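Local coordinates for benzoylformate decarboxylase (Mycobacterium smegmatis, PDB 4Q9D), which belongs to the thiamine diphosphate-dependent enzyme family, three-domain proteins that here assemble as four chains and carry a magnesium ion in the C-terminal cofactor-binding domain, at residues T30-S33 with F34-F38; N115-A118 with T119-P122; P162-D165 with W166-A170. One frame throughout, in Å; residues are numbered along the deposited sequence.

All three contacts belong to the N-terminal part of the chain and to the surroundings of one six-stranded parallel sheet. In chain order, contact 1 holds the short helix 32-35 between strands 22-25 and 43-46, contact 2 lies in the loop between strands 95-101 and 128-130, and contact 3 continues from the end of strand 157-162. Contacts 1 and 3 are neighbours, centres about 11 Å apart, joined by Ser-33 to Leu-163, by Arg-36 to Asp-167 and by the rings of Phe-34 and Trp-166. Contact 2 stands apart, its centre about 20 Å from both others. Contacts 1 and 2 also touch the second subunit, and contact 2 the third, so it lies at subunit interfaces, whereas no other chain touches contact 3.

Contact 1: T30-S33 with F34-F38; sequences TEES and FLRDF
Glu-32 and Arg-36, one helical turn apart, bring their side chains together at an angle, carboxylate and guanidinium planes 49° apart. The salt bridge is long, 3.6 Å from Glu-32 OE2 to Arg-36 NH1, with OE2 at the guanidinium edge and in its plane. The Glu-32 chain bends at chi2, and its CG lies nearer, 3.2 Å from Arg-36 NH1. The Arg-36 chain leaves with CG anti to the backbone N (chi1 -154°) and bends at chi3, which folds the guanidinium back over the helix. Ser-33 CA lies over one guanidinium face, toward its rim, and Arg-36 NH2 is 3.6 Å from Ser-33 CB. NH2 also forms a salt bridge with Asp-167, while Ser-33 OG bonds to the Leu-163 carbonyl. Helix 32-35 forms the helical part of the crossover in the beta-alpha-beta unit of strands 22-25 and 43-46, in the N-terminal domain of the thiamine diphosphate enzyme fold. Its backbone bonds run from Leu-35 N to Glu-31 O (3.0 Å) and from Arg-36 N to Glu-32 O (2.9 Å); a type II turn follows, from Leu-35 to Phe-38. Glu-31 O also takes a weak bond from Phe-34 N and has Leu-35 CG 3.6 Å away. A chi1 of 169° carries the Phe-34 ring off the turn to the rings of Tyr-12 and Trp-166. Pro-477 of the second subunit packs on both Glu-32 and Arg-36.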
loop_
_atom_site.group_PDB
_atom_site.type_symbol
_atom_site.label_atom_id
_atom_site.label_comp_id
_atom_site.label_asym_id
_atom_site.label_seq_id
_atom_site.Cartn_x
_atom_site.Cartn_y
_atom_site.Cartn_z
ATOM N N THR B 30 -24.700 2.387 5.247
ATOM C CA THR B 30 -23.587 3.328 5.462
ATOM C C THR B 30 -23.623 4.492 4.487
ATOM O O THR B 30 -22.886 5.473 4.645
ATOM C CB THR B 30 -22.196 2.609 5.422
ATOM O OG1 THR B 30 -22.168 1.696 4.319
ATOM C CG2 THR B 30 -21.980 1.805 6.699
ATOM N N GLU B 31 -24.513 4.401 3.499
ATOM C CA GLU B 31 -24.700 5.499 2.540
ATOM C C GLU B 31 -26.026 6.263 2.772
ATOM O O GLU B 31 -26.276 7.278 2.120
ATOM C CB GLU B 31 -24.602 4.989 1.075
ATOM C CG GLU B 31 -23.224 4.328 0.741
ATOM C CD GLU B 31 -22.969 3.092 1.572
ATOM O OE1 GLU B 31 -23.861 2.209 1.597
ATOM O OE2 GLU B 31 -21.900 3.007 2.229
ATOM N N GLU B 32 -26.865 5.790 3.692
ATOM C CA GLU B 32 -28.153 6.467 3.918
ATOM C C GLU B 32 -28.030 7.968 4.254
ATOM O O GLU B 32 -28.778 8.803 3.727
ATOM C CB GLU B 32 -28.994 5.751 4.974
ATOM C CG GLU B 32 -30.021 6.679 5.613
ATOM C CD GLU B 32 -31.326 5.982 5.941
ATOM O OE1 GLU B 32 -31.317 4.733 6.053
ATOM O OE2 GLU B 32 -32.359 6.686 6.081
ATOM N N SER B 33 -27.062 8.346 5.073
ATOM C CA SER B 33 -26.990 9.762 5.426
ATOM C C SER B 33 -26.540 10.613 4.255
ATOM O O SER B 33 -26.813 11.826 4.228
ATOM C CB SER B 33 -26.099 10.004 6.655
ATOM O OG SER B 33 -24.776 9.548 6.432
ATOM N N PHE B 34 -25.852 9.995 3.286
ATOM C CA PHE B 34 -25.455 10.717 2.065
ATOM C C PHE B 34 -26.658 10.915 1.131
ATOM O O PHE B 34 -26.851 11.985 0.555
ATOM C CB PHE B 34 -24.331 9.964 1.302
ATOM C CG PHE B 34 -24.067 10.516 -0.086
ATOM C CD1 PHE B 34 -23.732 11.853 -0.268
ATOM C CD2 PHE B 34 -24.173 9.703 -1.210
ATOM C CE1 PHE B 34 -23.486 12.370 -1.540
ATOM C CE2 PHE B 34 -23.926 10.213 -2.500
ATOM C CZ PHE B 34 -23.587 11.556 -2.660
ATOM N N LEU B 35 -27.438 9.845 0.970
ATOM C CA LEU B 35 -28.508 9.772 -0.029
ATOM C C LEU B 35 -29.834 10.380 0.437
ATOM O O LEU B 35 -30.700 10.707 -0.385
ATOM C CB LEU B 35 -28.730 8.315 -0.430
ATOM C CG LEU B 35 -27.526 7.704 -1.177
ATOM C CD1 LEU B 35 -27.804 6.275 -1.524
ATOM C CD2 LEU B 35 -27.237 8.513 -2.450
ATOM N N ARG B 36 -29.987 10.497 1.751
ATOM C CA ARG B 36 -31.174 11.094 2.367
ATOM C C ARG B 36 -31.425 12.515 1.825
ATOM O O ARG B 36 -30.481 13.274 1.609
ATOM C CB ARG B 36 -30.978 11.142 3.888
ATOM C CG ARG B 36 -32.268 11.136 4.696
ATOM C CD ARG B 36 -32.072 10.496 6.076
ATOM N NE ARG B 36 -30.988 11.120 6.839
ATOM C CZ ARG B 36 -30.129 10.449 7.611
ATOM N NH1 ARG B 36 -30.223 9.127 7.718
ATOM N NH2 ARG B 36 -29.167 11.092 8.270
ATOM N N ASP B 37 -32.684 12.876 1.590
ATOM C CA ASP B 37 -32.994 14.202 1.051
ATOM C C ASP B 37 -32.256 14.466 -0.245
ATOM O O ASP B 37 -31.757 15.564 -0.470
ATOM C CB ASP B 37 -32.605 15.290 2.038
ATOM C CG ASP B 37 -33.558 15.373 3.190
ATOM O OD1 ASP B 37 -34.766 15.219 2.926
ATOM O OD2 ASP B 37 -33.102 15.564 4.341
ATOM N N PHE B 38 -32.136 13.433 -1.057
ATOM C CA PHE B 38 -31.491 13.549 -2.351
ATOM C C PHE B 38 -32.213 14.683 -3.100
ATOM O O PHE B 38 -33.432 14.641 -3.220
ATOM C CB PHE B 38 -31.695 12.199 -3.062
ATOM C CG PHE B 38 -30.840 11.989 -4.273
ATOM C CD1 PHE B 38 -29.457 11.796 -4.150
ATOM C CD2 PHE B 38 -31.427 11.897 -5.533
ATOM C CE1 PHE B 38 -28.665 11.558 -5.275
ATOM C CE2 PHE B 38 -30.647 11.635 -6.670
ATOM C CZ PHE B 38 -29.266 11.471 -6.542
#

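Contact 2: N115-A118 with T119-P122; sequences NPDA and TTMP
Asp-117 and Thr-120 are joined twice, once by backbone and once by side chain. The hydroxyl of Thr-120 donates from OG1 to Asp-117 OD1 over 2.8 Å, meeting the oxygen from above the carboxylate plane, 42° out of it. The main-chain bond, Thr-120 N to Asp-117 O, is 3.1 Å long. Asp-117 has CG anti to its own N (chi1 -164°), and Thr-120 turns OG1 away from its carbonyl carbon (chi1 -64°), which lets the two polar groups converge beside the turn. Thr-120 CB is also close to the carboxylate, 3.5 Å from Asp-117 OD1. Residues 119-122 have helical backbone angles without the regular bonds of a helix; two i-to-i+3 bonds close turns here, in the loop that links strands 95-101 and 128-130 of the parallel sheet in the N-terminal domain of this thiamine diphosphate enzyme fold. The second passes from Met-121 N to Ala-118 O, at 3.2 Å. Pro-122, which has no N-H, places its CD 3.2 Å from Ala-118 O. Ala-118 packs on Ser-160 of strand 157-162 and on Glu-131. Between the two segments the touch is slighter at Asn-115, packed instead on Thr-74 and Ala-75: its side chain crosses that of Met-121 at about a right angle, Asn-115 OD1 still 4.1 Å from Met-121 SD. The extended Met-121 side chain packs on Thr-78 of helix 74-80 and on Trp-125 of the second subunit. The solvent side is at Asp-117 and Thr-119, both partly exposed; even there Asp-117 OD2 makes a salt bridge with Lys-123 of the third subunit.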
loop_
_atom_site.group_PDB
_atom_site.type_symbol
_atom_site.label_atom_id
_atom_site.label_comp_id
_atom_site.label_asym_id
_atom_site.label_seq_id
_atom_site.Cartn_x
_atom_site.Cartn_y
_atom_site.Cartn_z
ATOM N N ASN B 115 -14.927 -0.092 7.124
ATOM C CA ASN B 115 -14.040 -0.251 5.993
ATOM C C ASN B 115 -12.648 0.246 6.418
ATOM O O ASN B 115 -12.216 1.322 6.015
ATOM C CB ASN B 115 -14.562 0.550 4.793
ATOM C CG ASN B 115 -13.810 0.216 3.495
ATOM O OD1 ASN B 115 -13.024 -0.736 3.452
ATOM N ND2 ASN B 115 -14.055 0.989 2.443
ATOM N N PRO B 116 -11.946 -0.543 7.247
ATOM C CA PRO B 116 -10.630 -0.136 7.775
ATOM C C PRO B 116 -9.582 0.003 6.680
ATOM O O PRO B 116 -9.566 -0.810 5.739
ATOM C CB PRO B 116 -10.252 -1.269 8.758
ATOM C CG PRO B 116 -11.029 -2.456 8.291
ATOM C CD PRO B 116 -12.333 -1.903 7.669
ATOM N N ASP B 117 -8.741 1.034 6.794
ATOM C CA ASP B 117 -7.723 1.306 5.791
ATOM C C ASP B 117 -8.384 1.375 4.413
ATOM O O ASP B 117 -7.887 0.800 3.450
ATOM C CB ASP B 117 -6.657 0.196 5.833
ATOM C CG ASP B 117 -5.365 0.580 5.098
ATOM O OD1 ASP B 117 -5.200 1.762 4.674
ATOM O OD2 ASP B 117 -4.492 -0.308 4.956
ATOM N N ALA B 118 -9.514 2.092 4.335
ATOM C CA ALA B 118 -10.291 2.223 3.112
ATOM C C ALA B 118 -9.509 2.733 1.919
ATOM O O ALA B 118 -9.762 2.301 0.802
ATOM C CB ALA B 118 -11.565 3.127 3.345
ATOM N N THR B 119 -8.590 3.678 2.136
ATOM C CA THR B 119 -7.863 4.259 1.011
ATOM C C THR B 119 -6.932 3.240 0.316
ATOM O O THR B 119 -6.593 3.417 -0.833
ATOM C CB THR B 119 -7.018 5.488 1.406
ATOM O OG1 THR B 119 -6.070 5.114 2.416
ATOM C CG2 THR B 119 -7.912 6.618 1.899
ATOM N N THR B 120 -6.529 2.186 1.014
ATOM C CA THR B 120 -5.659 1.167 0.399
ATOM C C THR B 120 -6.426 0.253 -0.544
ATOM O O THR B 120 -5.878 -0.247 -1.543
ATOM C CB THR B 120 -4.925 0.342 1.486
ATOM O OG1 THR B 120 -4.065 1.228 2.201
ATOM C CG2 THR B 120 -4.092 -0.760 0.874
ATOM N N MET B 121 -7.715 0.060 -0.253
ATOM C CA MET B 121 -8.495 -0.957 -0.970
ATOM C C MET B 121 -8.536 -0.803 -2.508
ATOM O O MET B 121 -8.268 -1.749 -3.220
ATOM C CB MET B 121 -9.924 -1.087 -0.388
ATOM C CG MET B 121 -10.695 -2.273 -0.983
ATOM S SD MET B 121 -12.365 -2.393 -0.232
ATOM C CE MET B 121 -12.841 -3.939 -1.008
ATOM N N PRO B 122 -8.876 0.389 -3.023
ATOM C CA PRO B 122 -8.958 0.483 -4.500
ATOM C C PRO B 122 -7.580 0.603 -5.162
ATOM O O PRO B 122 -7.473 0.525 -6.377
ATOM C CB PRO B 122 -9.751 1.792 -4.740
ATOM C CG PRO B 122 -9.412 2.656 -3.509
ATOM C CD PRO B 122 -9.379 1.604 -2.347
#

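Contact 3: P162-D165 with W166-A170; sequences PLDD and WDKPA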
loop_
_atom_site.group_PDB
_atom_site.type_symbol
_atom_site.label_atom_id
_atom_site.label_comp_id
_atom_site.label_asym_id
_atom_site.label_seq_id
_atom_site.Cartn_x
_atom_site.Cartn_y
_atom_site.Cartn_z
ATOM N N PRO B 162 -17.107 8.867 6.219
ATOM C CA PRO B 162 -17.789 8.425 7.455
ATOM C C PRO B 162 -19.246 8.941 7.508
ATOM O O PRO B 162 -19.519 10.105 7.228
ATOM C CB PRO B 162 -16.939 9.041 8.567
ATOM C CG PRO B 162 -15.524 9.097 7.959
ATOM C CD PRO B 162 -15.797 9.490 6.484
ATOM N N LEU B 163 -20.187 8.060 7.816
ATOM C CA LEU B 163 -21.599 8.399 7.645
ATOM C C LEU B 163 -22.062 9.578 8.522
ATOM O O LEU B 163 -23.072 10.212 8.227
ATOM C CB LEU B 163 -22.468 7.157 7.877
ATOM C CG LEU B 163 -22.460 6.535 9.288
ATOM C CD1 LEU B 163 -23.534 7.205 10.220
ATOM C CD2 LEU B 163 -22.739 5.065 9.156
ATOM N N ASP B 164 -21.316 9.894 9.575
ATOM C CA ASP B 164 -21.757 10.936 10.501
ATOM C C ASP B 164 -21.350 12.296 9.995
ATOM O O ASP B 164 -21.792 13.301 10.533
ATOM C CB ASP B 164 -21.258 10.686 11.952
ATOM C CG ASP B 164 -19.748 10.476 12.031
ATOM O OD1 ASP B 164 -19.202 9.740 11.186
ATOM O OD2 ASP B 164 -19.099 11.033 12.934
ATOM N N ASP B 165 -20.527 12.343 8.949
ATOM C CA ASP B 165 -20.013 13.625 8.476
ATOM C C ASP B 165 -21.117 14.521 7.905
ATOM O O ASP B 165 -21.059 15.745 8.006
ATOM C CB ASP B 165 -18.894 13.436 7.409
ATOM C CG ASP B 165 -17.541 13.024 8.025
ATOM O OD1 ASP B 165 -17.462 12.853 9.268
ATOM O OD2 ASP B 165 -16.558 12.856 7.265
ATOM N N TRP B 166 -22.099 13.905 7.268
ATOM C CA TRP B 166 -23.012 14.620 6.381
ATOM C C TRP B 166 -23.912 15.597 7.146
ATOM O O TRP B 166 -24.308 16.627 6.616
ATOM C CB TRP B 166 -23.868 13.594 5.604
ATOM C CG TRP B 166 -23.030 12.835 4.588
ATOM C CD1 TRP B 166 -22.591 11.550 4.679
ATOM C CD2 TRP B 166 -22.472 13.366 3.377
ATOM N NE1 TRP B 166 -21.823 11.232 3.584
ATOM C CE2 TRP B 166 -21.734 12.329 2.769
ATOM C CE3 TRP B 166 -22.539 14.612 2.744
ATOM C CZ2 TRP B 166 -21.081 12.489 1.547
ATOM C CZ3 TRP B 166 -21.871 14.780 1.536
ATOM C CH2 TRP B 166 -21.145 13.720 0.954
ATOM N N ASP B 167 -24.238 15.251 8.389
ATOM C CA ASP B 167 -25.119 16.081 9.207
ATOM C C ASP B 167 -24.383 17.134 10.021
ATOM O O ASP B 167 -25.007 17.894 10.732
ATOM C CB ASP B 167 -26.001 15.206 10.107
ATOM C CG ASP B 167 -27.023 14.425 9.295
ATOM O OD1 ASP B 167 -27.379 14.929 8.190
ATOM O OD2 ASP B 167 -27.448 13.321 9.729
ATOM N N LYS B 168 -23.063 17.219 9.884
ATOM C CA LYS B 168 -22.331 18.248 10.608
ATOM C C LYS B 168 -22.533 19.649 9.988
ATOM O O LYS B 168 -22.764 19.778 8.792
ATOM C CB LYS B 168 -20.852 17.857 10.710
ATOM C CG LYS B 168 -20.653 16.498 11.428
ATOM C CD LYS B 168 -21.018 16.671 12.908
ATOM C CE LYS B 168 -20.598 15.468 13.746
ATOM N NZ LYS B 168 -21.479 14.328 13.459
ATOM N N PRO B 169 -22.446 20.707 10.811
ATOM C CA PRO B 169 -22.540 22.072 10.258
ATOM C C PRO B 169 -21.434 22.301 9.235
ATOM O O PRO B 169 -20.286 21.965 9.524
ATOM C CB PRO B 169 -22.294 22.978 11.489
ATOM C CG PRO B 169 -22.747 22.143 12.665
ATOM C CD PRO B 169 -22.384 20.685 12.284
ATOM N N ALA B 170 -21.759 22.859 8.070
ATOM C CA ALA B 170 -20.728 23.212 7.090
ATOM C C ALA B 170 -19.942 24.437 7.554
ATOM O O ALA B 170 -20.451 25.241 8.305
ATOM C CB ALA B 170 -21.363 23.505 5.755
HETATM O O HOH W 1 -24.598 12.362 9.027
HETATM O O HOH W 2 -20.387 12.283 14.915
HETATM O O HOH W 3 -23.816 13.520 12.372
#
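Lys-168 curls back over Asp-164 and Asp-165 at a type I beta turn, Asp-165 to Lys-168, in the loop that leaves strand 157-162 of the N-terminal parallel sheet. The turn is closed by Lys-168 N bonding to Asp-165 O at 3.1 Å. Lys-168 CB sits 3.4 Å from Asp-165 O. CG is equally near two carbonyl oxygens, those of Asp-164 and Asp-165. CD and CE pass more distantly by Asp-164 O, and the bends at chi2 (-69°) and chi4 (-73°) bring the tip round to it. Three bonds grip Lys-168 NZ: it donates to Asp-164 O over 3.1 Å, from above the carbonyl plane, and to two waters, one bridging to Asp-164 OD2 and the other to Asp-164 O. The Asp-164 carboxylate itself is too far for a salt bridge, OD2 to Lys-168 NZ being 4.1 Å; Asp-164 OD1 bonds to Arg-104 N. On another flank, Trp-166 holds its CD1 edge 3.8 Å from Leu-163 O, close to the indole plane, while its side chain packs on Val-7 and Thr-11 of helix 7-18. A further water takes a bond from Asp-167 N and gives one to Leu-163 O, 2.8 Å from that oxygen.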